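Local coordinates for GTP-binding protein (Thermus thermophilus, PDB 2DBY) that binds GDP and probably works as an ATPase that associates with the 70S ribosome and its 50S subunit, at residues A[144-149]-A[194-199]; A[181-184]-A[188-191]. One frame throughout, in Å; residues are numbered along the deposited sequence.

Both contacts lie in the helical part of the OBG-type G region, away from the GDP pocket. Their centres are about 12 Å apart, on the same side of the chain's centre. Contact 1 joins helix 124-156 to the end of helix 187-195 and the loop that follows it. Contact 2 folds segment 181-184, which precedes helix 187-195, against an earlier turn of that helix. Along the chain, contact 2 is nested inside the loop closed by contact 1. Helix 187-195 is shared: contact 2 packs its early part by apolar contact, and contact 1 holds its end by charge and a water. Helix 161-175 touches side chains from both contacts. Together they hold helix 187-195 against earlier helices.

Contact 1 (A[144-149]-A[194-199]); sequences ERRLER and KETPLL
Arg146 meets Glu195 and Thr196 where helix 187-195 ends. Its NH2 forms a salt bridge with Glu195 OE2, at 2.7 Å. The hydrogen-bond part is weak, because the N-H...O angle is only 128°. Glu195 OE2 sits at the edge of the guanidinium, near its plane. The carboxylate itself is turned, with the two planes 62° apart. Water 1 joins all three side chains. It lies in the guanidinium plane and accepts from Arg146 NE at 2.8 Å. It donates to Glu195 OE2 at 2.7 Å. It also bonds Thr196 OG1 at 2.9 Å. Directly, Thr196 OG1 and Arg146 NE are 3.7 Å apart, so the water makes the connection between them. Nearer the arginine's backbone, Thr196 CG2 lies 4.1 Å from Arg146 CG. The arginine chain is bent at chi2 (-49°) and chi3, which carries its head over to Thr196 and Glu195. Glu195 instead reaches out with an extended chain, and the two side chains run roughly at right angles. Further out, Arg160 makes a second salt bridge to Glu195 OE2, and Thr196 and Leu198 touch Thr142 on helix 124-156. The result is a water-bridged surface link between the predicted coiled coil and the end of a neighbouring helix. Within it, Glu195 OE2 accepts from a water while two arginines gather round it. This would probably favour the ionised carboxylate.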
ATOM      1  N   GLU A 144      10.669  24.564  -7.639  1.00 15.45           N
ATOM      2  CA  GLU A 144      11.416  25.760  -8.062  1.00 13.62           C
ATOM      3  C   GLU A 144      12.625  25.313  -8.864  1.00 16.49           C
ATOM      4  O   GLU A 144      12.932  25.889  -9.913  1.00 17.40           O
ATOM      5  CB  GLU A 144      11.828  26.589  -6.830  1.00 13.27           C
ATOM      6  CG  GLU A 144      10.608  27.299  -6.186  1.00 17.37           C
ATOM      7  CD  GLU A 144      10.721  27.570  -4.688  1.00 20.40           C
ATOM      8  OE1 GLU A 144       9.694  27.966  -4.088  1.00 16.85           O
ATOM      9  OE2 GLU A 144      11.816  27.388  -4.108  1.00 16.40           O
ATOM     10  N   ARG A 145      13.313  24.279  -8.387  1.00 18.17           N
ATOM     11  CA  ARG A 145      14.475  23.786  -9.119  1.00 18.70           C
ATOM     12  C   ARG A 145      14.080  23.197 -10.470  1.00 23.77           C
ATOM     13  O   ARG A 145      14.742  23.450 -11.474  1.00 21.80           O
ATOM     14  CB  ARG A 145      15.223  22.729  -8.304  1.00 19.38           C
ATOM     15  CG  ARG A 145      15.968  23.273  -7.113  1.00 25.58           C
ATOM     16  CD  ARG A 145      16.826  22.170  -6.480  1.00 26.49           C
ATOM     17  NE  ARG A 145      16.048  21.190  -5.721  1.00 29.90           N
ATOM     18  CZ  ARG A 145      15.683  21.348  -4.449  1.00 29.61           C
ATOM     19  NH1 ARG A 145      16.019  22.449  -3.782  1.00 33.53           N
ATOM     20  NH2 ARG A 145      14.992  20.401  -3.836  1.00 31.39           N
ATOM     21  N   ARG A 146      12.999  22.415 -10.515  1.00 17.91           N
ATOM     22  CA  ARG A 146      12.583  21.828 -11.788  1.00 17.78           C
ATOM     23  C   ARG A 146      12.068  22.870 -12.780  1.00 17.28           C
ATOM     24  O   ARG A 146      12.324  22.760 -13.976  1.00 17.68           O
ATOM     25  CB  ARG A 146      11.493  20.755 -11.562  1.00 19.89           C
ATOM     26  CG  ARG A 146      11.952  19.548 -10.748  1.00 24.00           C
ATOM     27  CD  ARG A 146      13.274  18.999 -11.272  1.00 24.75           C
ATOM     28  NE  ARG A 146      13.108  18.385 -12.587  1.00 29.77           N
ATOM     29  CZ  ARG A 146      14.098  18.200 -13.451  1.00 35.82           C
ATOM     30  NH1 ARG A 146      15.333  18.594 -13.145  1.00 32.76           N
ATOM     31  NH2 ARG A 146      13.855  17.597 -14.608  1.00 38.61           N
ATOM     32  N   LEU A 147      11.350  23.883 -12.302  1.00 16.30           N
ATOM     33  CA  LEU A 147      10.832  24.907 -13.216  1.00 15.75           C
ATOM     34  C   LEU A 147      11.983  25.579 -13.953  1.00 22.24           C
ATOM     35  O   LEU A 147      11.904  25.831 -15.157  1.00 19.40           O
ATOM     36  CB  LEU A 147      10.007  25.956 -12.456  1.00 15.19           C
ATOM     37  CG  LEU A 147       8.587  25.528 -12.036  1.00 16.46           C
ATOM     38  CD1 LEU A 147       8.007  26.527 -11.067  1.00 20.17           C
ATOM     39  CD2 LEU A 147       7.688  25.423 -13.289  1.00 18.88           C
ATOM     40  N   GLU A 148      13.061  25.851 -13.231  1.00 22.99           N
ATOM     41  CA  GLU A 148      14.225  26.491 -13.845  1.00 26.03           C
ATOM     42  C   GLU A 148      14.869  25.578 -14.875  1.00 23.96           C
ATOM     43  O   GLU A 148      15.154  26.009 -15.987  1.00 26.50           O
ATOM     44  CB  GLU A 148      15.260  26.874 -12.778  1.00 29.93           C
ATOM     45  CG  GLU A 148      14.701  27.772 -11.676  1.00 43.35           C
ATOM     46  CD  GLU A 148      15.632  28.914 -11.285  1.00 52.37           C
ATOM     47  OE1 GLU A 148      15.338  29.601 -10.278  1.00 55.24           O
ATOM     48  OE2 GLU A 148      16.647  29.131 -11.986  1.00 58.29           O
ATOM     49  N   ARG A 149      15.103  24.322 -14.498  1.00 23.34           N
ATOM     50  CA  ARG A 149      15.713  23.341 -15.382  1.00 21.41           C
ATOM     51  C   ARG A 149      14.843  23.006 -16.586  1.00 22.86           C
ATOM     52  O   ARG A 149      15.337  22.990 -17.714  1.00 20.67           O
ATOM     53  CB  ARG A 149      16.018  22.044 -14.620  1.00 29.10           C
ATOM     54  CG  ARG A 149      17.311  22.064 -13.818  1.00 39.06           C
ATOM     55  CD  ARG A 149      18.396  21.303 -14.573  1.00 46.86           C
ATOM     56  NE  ARG A 149      18.581  21.839 -15.919  1.00 53.28           N
ATOM     57  CZ  ARG A 149      19.205  21.207 -16.908  1.00 56.36           C
ATOM     58  NH1 ARG A 149      19.714  19.997 -16.715  1.00 60.97           N
ATOM     59  NH2 ARG A 149      19.315  21.786 -18.095  1.00 57.97           N
ATOM     60  N   LYS A 194       6.111  11.169 -12.594  1.00 19.80           N
ATOM     61  CA  LYS A 194       6.855   9.931 -12.766  1.00 20.68           C
ATOM     62  C   LYS A 194       8.339  10.293 -12.694  1.00 22.26           C
ATOM     63  O   LYS A 194       9.128   9.603 -12.055  1.00 21.28           O
ATOM     64  CB  LYS A 194       6.546   9.298 -14.124  1.00 25.15           C
ATOM     65  CG  LYS A 194       7.213   7.939 -14.337  1.00 35.47           C
ATOM     66  CD  LYS A 194       6.947   7.412 -15.751  1.00 39.72           C
ATOM     67  CE  LYS A 194       7.766   6.155 -16.047  1.00 44.64           C
ATOM     68  NZ  LYS A 194       7.784   5.834 -17.510  1.00 45.87           N
ATOM     69  N   GLU A 195       8.705  11.403 -13.326  1.00 21.83           N
ATOM     70  CA  GLU A 195      10.091  11.855 -13.325  1.00 20.87           C
ATOM     71  C   GLU A 195      10.500  12.499 -12.002  1.00 23.41           C
ATOM     72  O   GLU A 195      11.633  12.318 -11.544  1.00 18.26           O
ATOM     73  CB  GLU A 195      10.325  12.857 -14.464  1.00 21.33           C
ATOM     74  CG  GLU A 195      11.662  13.579 -14.375  1.00 26.37           C
ATOM     75  CD  GLU A 195      12.027  14.317 -15.661  1.00 26.29           C
ATOM     76  OE1 GLU A 195      11.994  13.678 -16.737  1.00 28.73           O
ATOM     77  OE2 GLU A 195      12.353  15.526 -15.589  1.00 28.72           O
ATOM     78  N   THR A 196       9.576  13.252 -11.403  1.00 16.14           N
ATOM     79  CA  THR A 196       9.814  13.975 -10.138  1.00 16.30           C
ATOM     80  C   THR A 196       8.716  13.613  -9.132  1.00 16.63           C
ATOM     81  O   THR A 196       7.680  14.284  -9.036  1.00 14.08           O
ATOM     82  CB  THR A 196       9.791  15.495 -10.394  1.00 15.53           C
ATOM     83  OG1 THR A 196      10.785  15.819 -11.388  1.00 19.69           O
ATOM     84  CG2 THR A 196      10.114  16.264  -9.118  1.00 18.11           C
ATOM     85  N   PRO A 197       8.927  12.531  -8.375  1.00 17.33           N
ATOM     86  CA  PRO A 197       7.968  12.034  -7.376  1.00 17.88           C
ATOM     87  C   PRO A 197       7.856  12.918  -6.151  1.00 15.05           C
ATOM     88  O   PRO A 197       8.477  12.648  -5.130  1.00 16.71           O
ATOM     89  CB  PRO A 197       8.504  10.627  -7.029  1.00 21.50           C
ATOM     90  CG  PRO A 197       9.442  10.284  -8.160  1.00 27.91           C
ATOM     91  CD  PRO A 197      10.082  11.622  -8.502  1.00 18.69           C
ATOM     92  N   LEU A 198       7.041  13.966  -6.253  1.00 12.64           N
ATOM     93  CA  LEU A 198       6.846  14.908  -5.154  1.00 12.47           C
ATOM     94  C   LEU A 198       6.354  14.194  -3.899  1.00 12.44           C
ATOM     95  O   LEU A 198       5.569  13.248  -3.974  1.00 10.85           O
ATOM     96  CB  LEU A 198       5.828  15.989  -5.537  1.00 12.08           C
ATOM     97  CG  LEU A 198       6.284  16.902  -6.683  1.00 12.81           C
ATOM     98  CD1 LEU A 198       5.183  17.950  -6.941  1.00 11.16           C
ATOM     99  CD2 LEU A 198       7.616  17.565  -6.330  1.00 14.77           C
ATOM    100  N   LEU A 199       6.821  14.656  -2.743  1.00 10.78           N
ATOM    101  CA  LEU A 199       6.427  14.025  -1.492  1.00  9.14           C
ATOM    102  C   LEU A 199       4.917  14.083  -1.251  1.00 11.69           C
ATOM    103  O   LEU A 199       4.321  13.109  -0.750  1.00 12.74           O
ATOM    104  CB  LEU A 199       7.162  14.685  -0.325  1.00  9.80           C
ATOM    105  CG  LEU A 199       8.689  14.673  -0.482  1.00 11.83           C
ATOM    106  CD1 LEU A 199       9.276  15.210   0.817  1.00 17.58           C
ATOM    107  CD2 LEU A 199       9.252  13.239  -0.761  1.00 14.36           C
TER
HETATM  108  O   HOH W   1      10.956  17.144 -13.932  1.00 26.13           O

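Contact 2 (A[181-184]-A[188-191]); sequences RTFP and AVAR
Val189 packs against Phe183, and its backbone N is hydrogen-bonded to Ser186 OG, just before helix 187-195. This bond ties the first part of the helix to the residue just before it. The contact with Phe183 is apolar. Val189 CG2 lies 3.6 Å from Phe183 CE2 and 3.8 Å from Phe183 CD2. The methyl comes in obliquely at the CD2-CE2 bond. Val189 CG1 stands anti to the backbone N (chi1 167°), while CG2 takes the position beside that N and is the branch that touches the ring. With CG anti to its own N (chi1 -165°), Phe183 turns its ring to the valine. Pro184, next in the chain, lies over one face of the same ring, with its CD 3.5 Å above the plane and offset toward the rim. Pro184 O comes no nearer than 4.4 Å to Val189 CG2, so the proline adds little to the contact directly. His173 meets the Phe183 ring edge-to-face. Its NE2 is also hydrogen-bonded to Thr182 OG1, which links the ring's aromatic neighbour to the residue just before Phe183. Both partners touch helix 161-175: Phe183 meets Leu170 and Val189 meets Ala166. The contact folds the end of the connection between helices 161-175 and 187-195 onto the second of them, and both side chains also touch the first.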
ATOM      1  N   ARG A 181      -1.102  15.444  -4.500  1.00 10.73           N
ATOM      2  CA  ARG A 181      -2.006  14.316  -4.710  1.00 10.65           C
ATOM      3  C   ARG A 181      -3.454  14.721  -5.050  1.00 13.11           C
ATOM      4  O   ARG A 181      -4.184  13.910  -5.638  1.00 13.54           O
ATOM      5  CB  ARG A 181      -1.991  13.365  -3.491  1.00 10.69           C
ATOM      6  CG  ARG A 181      -2.859  13.839  -2.296  1.00  8.16           C
ATOM      7  CD  ARG A 181      -2.524  12.988  -1.032  1.00 13.68           C
ATOM      8  NE  ARG A 181      -1.265  13.394  -0.385  1.00 14.34           N
ATOM      9  CZ  ARG A 181      -1.161  14.298   0.587  1.00 13.02           C
ATOM     10  NH1 ARG A 181      -2.227  14.919   1.073  1.00 15.01           N
ATOM     11  NH2 ARG A 181       0.030  14.603   1.083  1.00 14.53           N
ATOM     12  N   THR A 182      -3.855  15.947  -4.718  1.00 11.98           N
ATOM     13  CA  THR A 182      -5.219  16.394  -5.047  1.00 15.56           C
ATOM     14  C   THR A 182      -5.287  17.208  -6.331  1.00 18.45           C
ATOM     15  O   THR A 182      -6.355  17.698  -6.700  1.00 14.67           O
ATOM     16  CB  THR A 182      -5.868  17.237  -3.944  1.00 15.80           C
ATOM     17  OG1 THR A 182      -5.038  18.362  -3.613  1.00 13.30           O
ATOM     18  CG2 THR A 182      -6.133  16.375  -2.689  1.00 14.33           C
ATOM     19  N   PHE A 183      -4.158  17.383  -6.998  1.00 13.77           N
ATOM     20  CA  PHE A 183      -4.175  18.127  -8.264  1.00 14.50           C
ATOM     21  C   PHE A 183      -4.881  17.227  -9.282  1.00 17.97           C
ATOM     22  O   PHE A 183      -4.657  16.017  -9.314  1.00 13.34           O
ATOM     23  CB  PHE A 183      -2.748  18.436  -8.719  1.00 13.60           C
ATOM     24  CG  PHE A 183      -2.681  19.479  -9.800  1.00 14.98           C
ATOM     25  CD1 PHE A 183      -2.708  20.831  -9.466  1.00 15.39           C
ATOM     26  CD2 PHE A 183      -2.627  19.111 -11.133  1.00 13.20           C
ATOM     27  CE1 PHE A 183      -2.692  21.815 -10.456  1.00 14.31           C
ATOM     28  CE2 PHE A 183      -2.610  20.087 -12.152  1.00 12.61           C
ATOM     29  CZ  PHE A 183      -2.644  21.446 -11.803  1.00 12.89           C
ATOM     30  N   PRO A 184      -5.780  17.791 -10.112  1.00 17.03           N
ATOM     31  CA  PRO A 184      -6.476  16.947 -11.093  1.00 19.09           C
ATOM     32  C   PRO A 184      -5.527  16.208 -12.013  1.00 16.42           C
ATOM     33  O   PRO A 184      -4.538  16.761 -12.484  1.00 17.79           O
ATOM     34  CB  PRO A 184      -7.330  17.940 -11.899  1.00 23.77           C
ATOM     35  CG  PRO A 184      -7.524  19.095 -10.987  1.00 16.42           C
ATOM     36  CD  PRO A 184      -6.191  19.204 -10.227  1.00 16.25           C
ATOM     37  N   ALA A 188       0.111  15.372 -18.817  1.00 21.20           N
ATOM     38  CA  ALA A 188       1.319  16.139 -18.496  1.00 18.18           C
ATOM     39  C   ALA A 188       1.714  15.981 -17.026  1.00 20.28           C
ATOM     40  O   ALA A 188       2.886  15.778 -16.717  1.00 15.53           O
ATOM     41  CB  ALA A 188       1.124  17.612 -18.832  1.00 21.22           C
ATOM     42  N   VAL A 189       0.740  16.074 -16.126  1.00 17.44           N
ATOM     43  CA  VAL A 189       1.034  15.933 -14.700  1.00 14.08           C
ATOM     44  C   VAL A 189       1.564  14.519 -14.409  1.00 18.90           C
ATOM     45  O   VAL A 189       2.499  14.327 -13.633  1.00 14.71           O
ATOM     46  CB  VAL A 189      -0.238  16.245 -13.864  1.00 15.69           C
ATOM     47  CG1 VAL A 189      -0.054  15.797 -12.393  1.00 16.49           C
ATOM     48  CG2 VAL A 189      -0.518  17.756 -13.936  1.00 14.61           C
ATOM     49  N   ALA A 190       0.987  13.523 -15.061  1.00 17.48           N
ATOM     50  CA  ALA A 190       1.453  12.163 -14.840  1.00 20.25           C
ATOM     51  C   ALA A 190       2.915  11.997 -15.265  1.00 20.08           C
ATOM     52  O   ALA A 190       3.694  11.341 -14.571  1.00 17.27           O
ATOM     53  CB  ALA A 190       0.572  11.186 -15.593  1.00 24.42           C
ATOM     54  N   ARG A 191       3.292  12.580 -16.404  1.00 18.77           N
ATOM     55  CA  ARG A 191       4.680  12.455 -16.868  1.00 18.65           C
ATOM     56  C   ARG A 191       5.624  13.185 -15.918  1.00 19.26           C
ATOM     57  O   ARG A 191       6.713  12.716 -15.608  1.00 17.96           O
ATOM     58  CB  ARG A 191       4.838  13.042 -18.274  1.00 20.17           C
ATOM     59  CG  ARG A 191       4.155  12.231 -19.354  1.00 26.56           C
ATOM     60  CD  ARG A 191       4.379  12.880 -20.712  1.00 23.89           C
ATOM     61  NE  ARG A 191       5.802  13.032 -21.011  1.00 26.90           N
ATOM     62  CZ  ARG A 191       6.276  13.776 -22.010  1.00 33.96           C
ATOM     63  NH1 ARG A 191       5.440  14.432 -22.795  1.00 31.47           N
ATOM     64  NH2 ARG A 191       7.580  13.859 -22.229  1.00 37.27           N
TER